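Local coordinates for probable transcriptional regulator, LysR family protein (Rhodococcus sp., PDB 2QL3) that probably binds DNA and regulates transcription as a LysR-type regulator, here represented by its C-terminal substrate-binding domain alone, at residues P21-A26 / R199-F204; E54-I59 / T193-A198; Y61-S66 / T115-D120; A125-R130 / L149-L154; Y133-A136 / T140-A143. All coordinates share one frame; numbering follows the deposited sequence.

Contact 1: residues P21-A26 / R199-F204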
# COMPACT_ATOMS: atom_id res chain seq x y z
N PRO A 21 7.82 -8.02 7.80
CA PRO A 21 8.14 -9.31 7.13
C PRO A 21 9.30 -10.07 7.76
O PRO A 21 9.10 -11.24 8.10
CB PRO A 21 8.45 -8.90 5.71
CG PRO A 21 7.58 -7.59 5.50
CD PRO A 21 7.78 -6.90 6.84
N SER A 22 10.46 -9.43 7.97
CA SER A 22 11.60 -10.15 8.55
C SER A 22 11.40 -10.52 10.01
O SER A 22 11.89 -11.53 10.46
CB SER A 22 12.96 -9.43 8.36
OG SER A 22 12.88 -8.11 8.86
N MSE A 23 10.71 -9.65 10.77
CA MSE A 23 10.36 -9.92 12.15
C MSE A 23 9.54 -11.20 12.26
O MSE A 23 9.87 -12.05 13.03
CB MSE A 23 9.48 -8.78 12.71
CG MSE A 23 10.14 -7.91 13.68
SE MSE A 23 8.79 -6.65 14.46
CE MSE A 23 7.36 -7.78 14.44
N LEU A 24 8.46 -11.29 11.50
CA LEU A 24 7.60 -12.49 11.51
C LEU A 24 8.36 -13.72 11.04
O LEU A 24 8.26 -14.79 11.63
CB LEU A 24 6.32 -12.30 10.65
CG LEU A 24 5.08 -11.74 11.40
CD1 LEU A 24 5.40 -11.18 12.82
CD2 LEU A 24 4.18 -10.85 10.57
N TYR A 25 9.14 -13.56 9.97
CA TYR A 25 9.98 -14.68 9.48
C TYR A 25 10.95 -15.13 10.57
O TYR A 25 10.95 -16.30 10.96
CB TYR A 25 10.70 -14.32 8.16
CG TYR A 25 11.33 -15.52 7.54
CD1 TYR A 25 10.63 -16.29 6.61
CD2 TYR A 25 12.59 -15.93 7.92
CE1 TYR A 25 11.17 -17.44 6.06
CE2 TYR A 25 13.15 -17.09 7.39
CZ TYR A 25 12.42 -17.83 6.46
OH TYR A 25 12.97 -18.96 5.91
N ALA A 26 11.77 -14.21 11.07
CA ALA A 26 12.76 -14.57 12.08
C ALA A 26 12.09 -15.18 13.34
O ALA A 26 12.58 -16.18 13.91
CB ALA A 26 13.65 -13.36 12.46
N ARG A 199 5.86 -12.23 25.56
CA ARG A 199 7.12 -11.89 26.19
C ARG A 199 8.31 -12.39 25.32
O ARG A 199 9.28 -11.65 25.08
CB ARG A 199 7.16 -12.49 27.58
CG ARG A 199 7.68 -11.54 28.54
CD ARG A 199 7.01 -11.77 29.85
NE ARG A 199 7.96 -12.35 30.79
CZ ARG A 199 8.76 -11.65 31.60
NH1 ARG A 199 8.74 -10.31 31.60
NH2 ARG A 199 9.58 -12.30 32.43
N ALA A 200 8.23 -13.63 24.83
CA ALA A 200 9.28 -14.15 23.95
C ALA A 200 9.42 -13.29 22.71
O ALA A 200 10.56 -13.02 22.26
CB ALA A 200 9.08 -15.64 23.57
N PHE A 201 8.27 -12.81 22.19
CA PHE A 201 8.25 -11.94 21.00
C PHE A 201 8.98 -10.58 21.23
O PHE A 201 9.85 -10.19 20.45
CB PHE A 201 6.83 -11.71 20.47
CG PHE A 201 6.78 -10.92 19.24
CD1 PHE A 201 6.85 -11.54 18.01
CD2 PHE A 201 6.63 -9.52 19.27
CE1 PHE A 201 6.77 -10.84 16.82
CE2 PHE A 201 6.57 -8.80 18.06
CZ PHE A 201 6.67 -9.49 16.82
N ILE A 202 8.60 -9.92 22.32
CA ILE A 202 9.18 -8.68 22.70
C ILE A 202 10.70 -8.82 22.91
O ILE A 202 11.46 -7.99 22.40
CB ILE A 202 8.49 -8.11 23.98
CG1 ILE A 202 7.01 -7.80 23.69
CG2 ILE A 202 9.31 -6.90 24.55
CD1 ILE A 202 6.05 -7.72 24.93
N ARG A 203 11.15 -9.86 23.60
CA ARG A 203 12.58 -10.06 23.88
C ARG A 203 13.30 -10.36 22.56
O ARG A 203 14.43 -9.91 22.35
CB ARG A 203 12.84 -11.17 24.95
CG ARG A 203 12.29 -10.90 26.36
CD ARG A 203 12.63 -12.07 27.30
NE ARG A 203 12.09 -12.01 28.67
CZ ARG A 203 11.95 -13.09 29.47
NH1 ARG A 203 12.29 -14.30 29.02
NH2 ARG A 203 11.49 -12.98 30.71
N PHE A 204 12.65 -11.12 21.67
CA PHE A 204 13.25 -11.56 20.43
C PHE A 204 13.44 -10.38 19.46
O PHE A 204 14.52 -10.25 18.86
CB PHE A 204 12.48 -12.73 19.81
CG PHE A 204 13.07 -13.22 18.47
CD1 PHE A 204 14.07 -14.17 18.45
CD2 PHE A 204 12.62 -12.70 17.28
CE1 PHE A 204 14.64 -14.62 17.22
CE2 PHE A 204 13.17 -13.12 16.05
CZ PHE A 204 14.20 -14.09 16.03
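Phe201 and Phe204 both set CG opposite the backbone N (chi1 -176° and 179°), and this carries the two rings across the gap toward Met23, Leu24 and Ala26. The residues lie on helices 20-30 and 196-205. The axes of the two segments come no closer than 11.4 Å and run at 122° to each other, so the space between them is bridged by side chains.

Met23, present as selenomethionine, bends at its chi3 bond and runs at about a right angle to Phe201. Its SE lies 5.4 Å from the centroid of the Phe201 ring, obliquely placed, which is a Met-aromatic contact. The methyl end is modelled too close to the ring edge, so its exact place is doubtful. CD1 of Leu24 reaches CE1 of Phe201 at 4.2 Å. One turn on, Phe204 turns its edge to Ala26, whose CB lies in the ring plane, 3.6 Å from CE2. The Ala26 O is 3.4 Å from CZ of the same ring. An alanine in place of Phe204 would leave Ala26 without its aromatic cover and is likely to open a gap between the two helices at this point.

Phe201 also packs on Val57, Ile7 and Val9 of the central sheet. The side-chain contacts are apolar, and no polar bond joins the two segments. The pairing probably rests on the fit and burial of these side chains.

Contact 2: residues E54-I59 / T193-A198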
# COMPACT_ATOMS: atom_id res chain seq x y z
N GLU A 54 -7.44 -7.94 21.85
CA GLU A 54 -7.52 -8.64 20.59
C GLU A 54 -6.14 -8.75 19.99
O GLU A 54 -5.91 -9.62 19.15
CB GLU A 54 -8.43 -7.87 19.59
CG GLU A 54 -9.91 -7.90 19.91
CD GLU A 54 -10.72 -7.13 18.84
OE1 GLU A 54 -11.19 -6.00 19.14
OE2 GLU A 54 -10.85 -7.65 17.70
N LEU A 55 -5.25 -7.84 20.38
CA LEU A 55 -3.85 -7.87 20.02
C LEU A 55 -3.04 -8.05 21.29
O LEU A 55 -3.45 -7.54 22.33
CB LEU A 55 -3.41 -6.58 19.33
CG LEU A 55 -4.07 -6.19 18.01
CD1 LEU A 55 -3.58 -4.78 17.66
CD2 LEU A 55 -3.71 -7.20 16.94
N ASP A 56 -1.93 -8.77 21.20
CA ASP A 56 -1.00 -8.92 22.33
C ASP A 56 -0.03 -7.73 22.32
O ASP A 56 0.25 -7.13 23.35
CB ASP A 56 -0.16 -10.21 22.26
CG ASP A 56 -0.99 -11.52 22.51
OD1 ASP A 56 -1.09 -11.91 23.68
OD2 ASP A 56 -1.55 -12.15 21.56
N VAL A 57 0.49 -7.44 21.12
CA VAL A 57 1.51 -6.41 20.91
C VAL A 57 1.19 -5.68 19.60
O VAL A 57 0.37 -6.14 18.79
CB VAL A 57 2.97 -6.99 20.86
CG1 VAL A 57 3.34 -7.69 22.17
CG2 VAL A 57 3.15 -7.96 19.70
N ALA A 58 1.78 -4.50 19.47
CA ALA A 58 1.64 -3.65 18.28
C ALA A 58 3.05 -3.15 17.89
O ALA A 58 3.89 -2.83 18.78
CB ALA A 58 0.71 -2.47 18.60
N ILE A 59 3.30 -3.09 16.59
CA ILE A 59 4.47 -2.44 16.06
C ILE A 59 3.98 -1.12 15.49
O ILE A 59 3.18 -1.09 14.56
CB ILE A 59 5.13 -3.24 14.93
CG1 ILE A 59 5.45 -4.69 15.40
CG2 ILE A 59 6.35 -2.51 14.39
CD1 ILE A 59 6.34 -4.79 16.59
N THR A 193 -1.62 -8.75 31.15
CA THR A 193 -0.85 -9.86 31.71
C THR A 193 -0.29 -10.52 30.50
O THR A 193 -1.01 -11.26 29.81
CB THR A 193 -1.71 -10.84 32.45
OG1 THR A 193 -2.28 -10.17 33.55
CG2 THR A 193 -0.88 -12.01 33.03
N LEU A 194 0.99 -10.23 30.22
CA LEU A 194 1.65 -10.79 29.07
C LEU A 194 1.76 -12.31 29.09
O LEU A 194 2.09 -12.91 30.10
CB LEU A 194 3.04 -10.18 28.85
CG LEU A 194 3.12 -8.73 28.32
CD1 LEU A 194 4.60 -8.30 28.23
CD2 LEU A 194 2.45 -8.48 27.03
N SER A 195 1.52 -12.93 27.94
CA SER A 195 1.73 -14.38 27.84
C SER A 195 3.22 -14.68 27.57
O SER A 195 4.00 -13.78 27.26
CB SER A 195 0.87 -14.95 26.71
OG SER A 195 1.53 -14.68 25.46
N ARG A 196 3.58 -15.94 27.70
CA ARG A 196 4.93 -16.38 27.54
C ARG A 196 5.39 -16.12 26.11
O ARG A 196 6.54 -15.70 25.90
CB ARG A 196 5.06 -17.86 27.86
CG ARG A 196 4.48 -18.23 29.17
CD ARG A 196 5.18 -19.35 29.87
NE ARG A 196 6.45 -18.92 30.40
CZ ARG A 196 6.82 -18.89 31.68
NH1 ARG A 196 6.04 -19.26 32.68
NH2 ARG A 196 8.03 -18.46 31.94
N VAL A 197 4.48 -16.33 25.16
CA VAL A 197 4.82 -16.15 23.74
C VAL A 197 4.96 -14.66 23.39
O VAL A 197 5.81 -14.32 22.59
CB VAL A 197 3.80 -16.81 22.74
CG1 VAL A 197 3.85 -18.29 22.82
CG2 VAL A 197 2.39 -16.40 23.08
N ALA A 198 4.15 -13.80 24.01
CA ALA A 198 4.19 -12.34 23.82
C ALA A 198 5.52 -11.82 24.36
O ALA A 198 6.22 -11.05 23.70
CB ALA A 198 3.00 -11.66 24.56
O HOH W 1 -0.01 -11.41 26.10
O HOH W 2 -0.71 -14.68 23.50
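The N-cap of helix 196-205 meets the chain just ahead of strand 57-61, an inner strand of the mixed sheet, with Ser195 facing Asp56. Ser195 OG accepts a bond from Ala198 N at 3.1 Å and 159°, closing the first turn of the helix. Asp56 makes no direct hydrogen bond to this cap; its OD1 is 4.2 Å from Ser195 OG.

Two waters fill the role of linker. Water 1 donates to Asp56 OD1 at 2.7 Å and accepts from Ser195 N at 2.8 Å. Water 2 donates to the same OD1 at 2.8 Å and accepts from Ser195 OG at 3.0 Å. OD1 is thus gripped twice. The other oxygen, OD2, accepts from Ala8 N on strand 5-11, which fixes the rotation of the carboxylate. With chi1 at -70°, CG stands opposite the carbonyl carbon and the acid points at the helix start. There its negative charge would probably suit the positive end of the helix dipole.

CB of Asp56 also packs on CB of Ala198 at 4.2 Å. A serine whose hydroxyl receives the N-H three residues on is the classic N-cap, and here two waters link the capping serine to an aspartate.

Contact 3: residues Y61-S66 / T115-D120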
# COMPACT_ATOMS: atom_id res chain seq x y z
N TYR A 61 4.63 3.52 15.08
CA TYR A 61 5.41 4.71 15.34
C TYR A 61 5.08 5.25 16.72
O TYR A 61 3.92 5.31 17.11
CB TYR A 61 5.17 5.82 14.32
CG TYR A 61 5.29 5.47 12.86
CD1 TYR A 61 6.53 5.21 12.28
CD2 TYR A 61 4.17 5.50 12.04
CE1 TYR A 61 6.64 4.97 10.91
CE2 TYR A 61 4.27 5.21 10.66
CZ TYR A 61 5.52 4.96 10.11
OH TYR A 61 5.65 4.70 8.75
N ASP A 62 6.09 5.71 17.45
CA ASP A 62 5.85 6.33 18.76
C ASP A 62 5.50 7.79 18.50
O ASP A 62 6.34 8.69 18.66
CB ASP A 62 7.11 6.21 19.61
CG ASP A 62 6.95 6.70 21.04
OD1 ASP A 62 5.82 6.96 21.56
OD2 ASP A 62 8.01 6.86 21.65
N LEU A 63 4.26 7.98 18.03
CA LEU A 63 3.58 9.28 17.84
C LEU A 63 2.14 9.16 18.37
O LEU A 63 1.39 8.24 17.99
CB LEU A 63 3.54 9.70 16.35
CG LEU A 63 4.86 9.90 15.62
CD1 LEU A 63 4.69 10.03 14.15
CD2 LEU A 63 5.61 11.10 16.19
N ASP A 64 1.79 10.06 19.29
CA ASP A 64 0.40 10.16 19.80
C ASP A 64 -0.11 8.85 20.48
O ASP A 64 -1.28 8.50 20.36
CB ASP A 64 -0.58 10.59 18.66
CG ASP A 64 -0.12 11.86 17.84
OD1 ASP A 64 0.35 12.82 18.46
OD2 ASP A 64 -0.31 11.93 16.58
N LEU A 65 0.76 8.10 21.16
CA LEU A 65 0.38 6.81 21.74
C LEU A 65 -0.19 7.07 23.14
O LEU A 65 0.20 8.04 23.76
CB LEU A 65 1.61 5.88 21.81
CG LEU A 65 2.32 5.50 20.50
CD1 LEU A 65 3.47 4.53 20.76
CD2 LEU A 65 1.35 4.95 19.44
N SER A 66 -1.07 6.23 23.67
CA SER A 66 -1.41 6.38 25.08
C SER A 66 -0.20 6.19 25.96
O SER A 66 0.65 5.33 25.71
CB SER A 66 -2.46 5.40 25.61
OG SER A 66 -2.77 4.47 24.61
N THR A 115 -0.06 11.87 9.11
CA THR A 115 -0.68 13.04 8.56
C THR A 115 -0.39 14.27 9.44
O THR A 115 0.04 15.27 8.91
CB THR A 115 -2.17 12.90 8.50
OG1 THR A 115 -2.52 11.60 8.08
CG2 THR A 115 -2.80 14.02 7.54
N ASN A 116 -0.62 14.15 10.76
CA ASN A 116 -0.34 15.25 11.70
C ASN A 116 1.15 15.47 11.80
O ASN A 116 1.61 16.60 11.91
CB ASN A 116 -0.87 14.97 13.13
CG ASN A 116 -2.37 15.04 13.25
OD1 ASN A 116 -3.10 15.28 12.29
ND2 ASN A 116 -2.85 14.86 14.50
N HIS A 117 1.92 14.37 11.79
CA HIS A 117 3.39 14.52 11.84
C HIS A 117 3.86 15.44 10.67
O HIS A 117 4.65 16.38 10.85
CB HIS A 117 4.10 13.14 11.75
CG HIS A 117 5.59 13.24 11.75
ND1 HIS A 117 6.35 13.11 10.60
CD2 HIS A 117 6.46 13.58 12.73
CE1 HIS A 117 7.62 13.34 10.88
NE2 HIS A 117 7.71 13.62 12.17
N ALA A 118 3.33 15.14 9.47
CA ALA A 118 3.75 15.80 8.25
C ALA A 118 3.31 17.27 8.31
O ALA A 118 4.12 18.13 8.03
CB ALA A 118 3.20 15.09 6.98
N MSE A 119 2.06 17.54 8.69
CA MSE A 119 1.58 18.95 8.85
C MSE A 119 2.39 19.67 9.92
O MSE A 119 2.61 20.89 9.82
CB MSE A 119 0.11 19.04 9.26
CG MSE A 119 -0.90 18.59 8.24
SE MSE A 119 -0.54 19.22 6.42
CE MSE A 119 -2.27 18.67 5.62
N ASP A 120 2.81 18.92 10.95
CA ASP A 120 3.64 19.46 12.05
C ASP A 120 5.00 19.89 11.56
O ASP A 120 5.46 20.96 11.90
CB ASP A 120 3.80 18.48 13.27
CG ASP A 120 2.49 18.28 14.11
OD1 ASP A 120 1.51 19.02 13.93
OD2 ASP A 120 2.45 17.36 14.96
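Asp64 has left-handed backbone angles (phi 59°, psi 35°), which most non-glycine residues avoid, though aspartate and asparagine take them more readily, and it faces Asn116 across the contact. The two polar ends only approach: Asp64 OD2 stays 4.4 Å from Asn116 ND2. Asp120 lies one turn further along the helix, and its OD2 is 6.1 Å from Asp64 OD1. These like charges may disfavour a closer fit, although Asp120 also has a long, weak ion pair with Arg123.

The packing itself rests on Leu63. Its CD1 methyl touches CB of His117 at 4.0 Å and CG at 4.1 Å, meeting the root of the side chain rather than the imidazole nitrogens. In His117 the ring carbon CG lies opposite the backbone N (chi1 178°), which puts CG, next to CB, beside the leucine methyl. The imidazole also packs on Val182 and Pro79, from the two long strands 182-189 and 69-84. The loop is shaped by an inverse gamma turn centred on Asp62, just before Leu63.

The contact is small and lies at the surface. It joins the loop leaving strand 57-61 in one lobe to helix 114-125 in the other. Such a light touch between lobes fits the two-lobed periplasmic-binding-protein fold of LysR substrate-binding domains.

Contact 4: residues A125-R130 / L149-L154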
# COMPACT_ATOMS: atom_id res chain seq x y z
N ALA A 125 8.62 24.47 9.60
CA ALA A 125 9.37 25.19 8.56
C ALA A 125 8.67 26.49 8.08
O ALA A 125 9.22 27.25 7.23
CB ALA A 125 9.65 24.27 7.39
N GLY A 126 7.47 26.74 8.61
CA GLY A 126 6.77 28.03 8.41
C GLY A 126 5.57 28.04 7.46
O GLY A 126 5.02 29.09 7.19
N PHE A 127 5.14 26.88 6.96
CA PHE A 127 4.09 26.88 5.93
C PHE A 127 3.05 25.80 6.09
O PHE A 127 3.21 24.88 6.92
CB PHE A 127 4.66 26.93 4.49
CG PHE A 127 5.34 25.66 4.07
CD1 PHE A 127 6.63 25.36 4.53
CD2 PHE A 127 4.69 24.76 3.22
CE1 PHE A 127 7.25 24.16 4.19
CE2 PHE A 127 5.32 23.57 2.83
CZ PHE A 127 6.60 23.27 3.32
N ALA A 128 1.96 25.99 5.36
CA ALA A 128 0.90 25.02 5.21
C ALA A 128 1.05 24.54 3.77
O ALA A 128 1.06 25.34 2.83
CB ALA A 128 -0.47 25.71 5.42
N PRO A 129 1.28 23.25 3.58
CA PRO A 129 1.57 22.85 2.19
C PRO A 129 0.34 22.92 1.28
O PRO A 129 -0.81 22.76 1.77
CB PRO A 129 2.00 21.41 2.33
CG PRO A 129 1.23 20.93 3.56
CD PRO A 129 1.30 22.11 4.52
N ARG A 130 0.61 23.15 -0.01
CA ARG A 130 -0.39 23.07 -1.09
C ARG A 130 -0.53 21.60 -1.51
O ARG A 130 0.29 21.11 -2.28
CB ARG A 130 0.05 23.87 -2.33
CG ARG A 130 0.56 25.35 -2.11
CD ARG A 130 1.05 26.01 -3.43
NE ARG A 130 0.16 25.70 -4.56
CZ ARG A 130 0.43 24.90 -5.61
NH1 ARG A 130 1.63 24.33 -5.78
NH2 ARG A 130 -0.50 24.68 -6.53
N LEU A 149 3.92 14.23 -9.96
CA LEU A 149 2.69 14.89 -9.49
C LEU A 149 2.85 15.73 -8.20
O LEU A 149 1.92 16.46 -7.79
CB LEU A 149 1.60 13.81 -9.30
CG LEU A 149 1.10 13.11 -10.56
CD1 LEU A 149 0.29 11.89 -10.17
CD2 LEU A 149 0.21 14.07 -11.33
N GLY A 150 4.01 15.61 -7.54
CA GLY A 150 4.43 16.55 -6.53
C GLY A 150 5.62 16.01 -5.69
O GLY A 150 6.35 15.17 -6.15
N TRP A 151 5.83 16.56 -4.50
CA TRP A 151 6.87 16.10 -3.59
C TRP A 151 6.15 15.50 -2.39
O TRP A 151 5.00 15.89 -2.10
CB TRP A 151 7.78 17.27 -3.17
CG TRP A 151 7.08 18.43 -2.46
CD1 TRP A 151 6.55 19.55 -3.06
CD2 TRP A 151 6.86 18.58 -1.06
NE1 TRP A 151 6.02 20.38 -2.10
CE2 TRP A 151 6.18 19.81 -0.87
CE3 TRP A 151 7.17 17.79 0.07
CZ2 TRP A 151 5.82 20.28 0.39
CZ3 TRP A 151 6.81 18.27 1.32
CH2 TRP A 151 6.14 19.51 1.48
N THR A 152 6.80 14.60 -1.66
CA THR A 152 6.24 14.16 -0.40
C THR A 152 7.23 14.16 0.74
O THR A 152 8.41 14.44 0.58
CB THR A 152 5.48 12.79 -0.51
OG1 THR A 152 4.57 12.69 0.60
CG2 THR A 152 6.47 11.57 -0.55
N LEU A 153 6.75 13.83 1.92
CA LEU A 153 7.66 13.42 2.99
C LEU A 153 7.22 12.13 3.60
O LEU A 153 6.03 11.91 3.80
CB LEU A 153 7.84 14.52 4.04
CG LEU A 153 6.76 15.16 4.88
CD1 LEU A 153 6.86 14.57 6.27
CD2 LEU A 153 6.99 16.65 4.96
N LEU A 154 8.21 11.27 3.88
CA LEU A 154 7.99 9.89 4.31
C LEU A 154 8.94 9.54 5.44
O LEU A 154 10.09 10.01 5.51
CB LEU A 154 8.20 8.90 3.14
CG LEU A 154 7.23 8.94 1.90
CD1 LEU A 154 7.75 8.05 0.81
CD2 LEU A 154 5.72 8.65 2.18
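Trp151, Phe127 and Pro129 make up this contact, with Trp151 giving the most surface. The phenyl and indole side chains come from opposite directions and meet edge to edge. CE2 of Phe127 lies 4.1 Å from CZ2 of Trp151, and each of these atoms is near the plane of the other ring. This is therefore neither a face-to-face nor a T-shaped stack. In both residues CG sits between the backbone N and the carbonyl carbon (chi1 71° for Phe127 and 59° for Trp151), and this aims the two rings at each other.

Pro129 adds a lesser touch, its CB 4.4 Å from the same CZ2. One corner of the six-membered indole ring thus meets both apolar partners. The polar edge is used elsewhere: Trp151 NE1 donates to His104 O, which holds the indole against rotation. Leu153 CD2, two residues on, lies in the indole plane at its edge.

Gly126 ends helix 114-125 in a Schellman motif and turns the chain into the loop that carries Phe127. That ring also packs on Cys122 of the helix, and Pro129 on Met119 and Cys122. The contact joins the loop after helix 114-125 to the chain leading into strand 152-154, and Met106 of strand 106-109 packs against both Pro129 and Trp151.

Contact 5: residues Y133-A136 / T140-A143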
# COMPACT_ATOMS: atom_id res chain seq x y z
N TYR A 133 -2.58 16.24 -4.01
CA TYR A 133 -3.12 14.89 -3.95
C TYR A 133 -2.93 14.31 -2.55
O TYR A 133 -1.92 14.56 -1.92
CB TYR A 133 -2.47 13.95 -5.01
CG TYR A 133 -2.65 14.42 -6.42
CD1 TYR A 133 -3.87 14.21 -7.10
CD2 TYR A 133 -1.63 15.14 -7.08
CE1 TYR A 133 -4.07 14.71 -8.42
CE2 TYR A 133 -1.81 15.64 -8.40
CZ TYR A 133 -3.04 15.39 -9.06
OH TYR A 133 -3.26 15.83 -10.33
N ARG A 134 -3.90 13.53 -2.11
CA ARG A 134 -3.90 12.92 -0.80
C ARG A 134 -4.20 11.44 -1.02
O ARG A 134 -4.94 11.06 -1.95
CB ARG A 134 -4.98 13.64 0.04
CG ARG A 134 -5.28 13.05 1.35
CD ARG A 134 -6.48 13.83 1.99
NE ARG A 134 -6.23 15.28 2.06
CZ ARG A 134 -5.81 15.96 3.14
NH1 ARG A 134 -5.63 17.28 3.04
NH2 ARG A 134 -5.59 15.34 4.32
N THR A 135 -3.53 10.59 -0.22
CA THR A 135 -3.67 9.11 -0.29
C THR A 135 -3.31 8.48 1.07
O THR A 135 -2.42 8.97 1.79
CB THR A 135 -2.76 8.48 -1.39
OG1 THR A 135 -2.83 7.04 -1.31
CG2 THR A 135 -1.28 8.88 -1.20
N ALA A 136 -3.97 7.42 1.46
CA ALA A 136 -3.48 6.69 2.65
C ALA A 136 -2.51 5.54 2.29
O ALA A 136 -1.98 4.85 3.17
CB ALA A 136 -4.66 6.18 3.53
N THR A 140 1.23 4.56 -3.32
CA THR A 140 0.61 5.57 -4.13
C THR A 140 1.35 6.91 -3.99
O THR A 140 1.56 7.61 -4.99
CB THR A 140 -0.89 5.70 -3.85
OG1 THR A 140 -1.53 4.43 -4.12
CG2 THR A 140 -1.51 6.82 -4.72
N ALA A 141 1.78 7.25 -2.77
CA ALA A 141 2.50 8.49 -2.57
C ALA A 141 3.80 8.44 -3.34
O ALA A 141 4.12 9.38 -4.02
CB ALA A 141 2.77 8.74 -1.08
N ARG A 142 4.57 7.37 -3.20
CA ARG A 142 5.88 7.23 -3.92
C ARG A 142 5.68 7.20 -5.40
O ARG A 142 6.42 7.90 -6.13
CB ARG A 142 6.60 5.92 -3.53
CG ARG A 142 7.05 5.86 -2.11
CD ARG A 142 7.72 4.49 -1.80
NE ARG A 142 9.08 4.43 -2.36
CZ ARG A 142 9.49 3.60 -3.30
NH1 ARG A 142 10.77 3.62 -3.68
NH2 ARG A 142 8.66 2.74 -3.85
N ALA A 143 4.65 6.47 -5.87
CA ALA A 143 4.40 6.38 -7.32
C ALA A 143 3.99 7.73 -7.93
O ALA A 143 4.44 8.07 -9.03
CB ALA A 143 3.36 5.36 -7.62
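Thr135 meets Thr140 and Ala141 with all its side-chain atoms. Its OG1 lies 3.5 Å from CB of Thr140, and its CB is 3.9 Å from the CG2 methyl of Thr140. On the other branch, CG2 of Thr135 rests 3.8 Å from Ala141 N and 4.1 Å from Ala141 CB. The two threonine hydroxyls do not bond each other, as their OG1 atoms are 4.0 Å apart.

The next shell explains how they are held. Thr135 OG1 stands opposite its own backbone N (chi1 173°), where it bonds Asn137 N. The hydroxyl of Thr140 bonds Asn137 ND2. Each also reaches the carboxylate of Glu40 of the second subunit, Thr135 at OE1 and Thr140 at OE2. A valine in place of Thr135 would keep much of the bulk but would probably leave Glu40 OE1 and Asn137 N without this partner.

Further out, backbone bonds to Leu108 of strand 106-109 and to Asp110 just after it fix Thr135. The chain passes from strand 131-135 to helix 138-147 through a very short connection, which brings the threonines close. Both buried hydroxyls are thus satisfied by shared polar partners, and one carboxylate from the other subunit ties strand and helix into the dimer interface.

From the N terminus, helix 20-30 opens the widest loop, which contact 1 closes at the C-terminal helix 196-205. Contact 2 lies within it, joining the chain entering strand 57-61 to the start of that same helix; the two touch through Val57, Phe201, Leu194 and Ile202. Contact 3 lies inside both and joins the first lobe to helix 114-125. Contact 4 opens after contact 3 has closed, and contact 5 sits within contact 4, so no loops cross. Contacts 3 and 4 meet through Ala118 on Leu153 and Met119 on Pro129. Contacts 1 and 2 bind the lobe holding both chain ends, and contacts 4 and 5 the other. Contacts 1 and 5 both border the second subunit.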